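Local coordinates for protein ten1 (Schizosaccharomyces pombe, PDB 3KF6) that is required for telomere maintenance, interacts with Stn1 and probably binds single-stranded telomeric DNA, at residues I37-L40 with S45-T48. Numbering follows the deposited sequence.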
# COMPACT_ATOMS: atom_id res chain seq x y z
N ILE B 37 -25.37 -4.12 0.40
CA ILE B 37 -24.65 -4.29 -0.86
C ILE B 37 -24.36 -2.95 -1.53
O ILE B 37 -25.27 -2.17 -1.82
CB ILE B 37 -25.45 -5.18 -1.83
CG1 ILE B 37 -25.44 -6.63 -1.33
CG2 ILE B 37 -24.87 -5.10 -3.23
CD1 ILE B 37 -24.05 -7.21 -1.12
N LEU B 38 -23.08 -2.71 -1.77
CA LEU B 38 -22.63 -1.49 -2.42
C LEU B 38 -22.25 -1.86 -3.85
O LEU B 38 -21.40 -2.73 -4.06
CB LEU B 38 -21.40 -0.95 -1.68
CG LEU B 38 -21.00 0.52 -1.83
CD1 LEU B 38 -19.59 0.67 -1.27
CD2 LEU B 38 -21.04 0.95 -3.29
N ARG B 39 -22.89 -1.23 -4.82
CA ARG B 39 -22.58 -1.52 -6.22
C ARG B 39 -21.66 -0.42 -6.75
O ARG B 39 -22.03 0.75 -6.74
CB ARG B 39 -23.87 -1.59 -7.05
CG ARG B 39 -23.64 -1.96 -8.51
CD ARG B 39 -24.95 -2.37 -9.18
NE ARG B 39 -24.76 -2.75 -10.58
CZ ARG B 39 -24.63 -1.89 -11.58
NH1 ARG B 39 -24.68 -0.59 -11.35
NH2 ARG B 39 -24.46 -2.34 -12.82
N LEU B 40 -20.47 -0.81 -7.18
CA LEU B 40 -19.50 0.15 -7.71
C LEU B 40 -19.27 -0.09 -9.19
O LEU B 40 -19.28 -1.23 -9.66
CB LEU B 40 -18.17 0.03 -6.99
CG LEU B 40 -18.12 0.40 -5.51
CD1 LEU B 40 -16.68 0.27 -5.02
CD2 LEU B 40 -18.61 1.82 -5.31
N SER B 45 -17.85 -1.43 -16.53
CA SER B 45 -17.68 -2.53 -15.58
C SER B 45 -18.32 -2.22 -14.24
O SER B 45 -18.51 -1.06 -13.88
CB SER B 45 -16.20 -2.84 -15.36
OG SER B 45 -15.52 -1.71 -14.84
N SER B 46 -18.63 -3.27 -13.49
CA SER B 46 -19.23 -3.11 -12.18
C SER B 46 -18.89 -4.28 -11.27
O SER B 46 -18.45 -5.34 -11.72
CB SER B 46 -20.75 -2.98 -12.31
OG SER B 46 -21.31 -4.14 -12.86
N VAL B 47 -19.10 -4.08 -9.98
CA VAL B 47 -18.84 -5.11 -9.00
C VAL B 47 -19.74 -4.89 -7.79
O VAL B 47 -20.03 -3.75 -7.42
CB VAL B 47 -17.36 -5.12 -8.54
CG1 VAL B 47 -17.00 -3.80 -7.91
CG2 VAL B 47 -17.11 -6.25 -7.55
N THR B 48 -20.19 -5.99 -7.20
CA THR B 48 -21.04 -5.93 -6.02
C THR B 48 -20.14 -6.10 -4.80
O THR B 48 -19.42 -7.09 -4.68
CB THR B 48 -22.10 -7.04 -6.06
OG1 THR B 48 -23.06 -6.74 -7.07
CG2 THR B 48 -22.79 -7.17 -4.71
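With CG2 of Ile37 and CG2 of Thr48 each placed trans to its own backbone N, the two methyl groups are thrust at one another across the strands and meet at 3.3 Å, tighter than ordinary van der Waals contact. CD1 of Ile37 also reaches CG2 of Thr48, at 3.8 Å, and the two branched side chains lie at a slant to each other. On the same face the Arg39 chain, its CG opposite the backbone N (chi1 -177°), is extended from CG to NE and then turns at its end, so that the guanidinium presents a face to Ser46. There CB of Ser46 sits 3.7 Å above the guanidinium plane of Arg39, displaced toward the rim, while OG of Ser46 and NH2 of Arg39 stay 3.6 Å apart, a contact rather than a hydrogen bond.

Next to the non-hydrogen-bonded pair Arg39–Thr48, Leu40 and Val47 form a hydrogen-bonded antiparallel pair, their side chains on the opposite, buried face. Leu40 N donates to Val47 O at 3.0 Å in a nearly straight bond (167°), and Val47 N returns to Leu40 O at 2.9 Å with a more bent N-H...O angle of 149°. The Leu40 carbonyl is also approached by the CA-H of Ser46, with CA and O 3.1 Å apart. CB of Leu40 touches CG1 of Val47 at 4.1 Å. Inward of this pair, Val30 and Ile68 pack on Leu40, and Phe26, Ile12 and Ile15 on Val47. At the turn end, Ser45 OG is hydrogen-bonded to the Asp42 carbonyl.

Strands 37-42 and 45-50 thus form a tight antiparallel beta hairpin; strand 23-34 pairs antiparallel with the first and strand 77-85 parallel with the second, within the beta barrel of the OB fold.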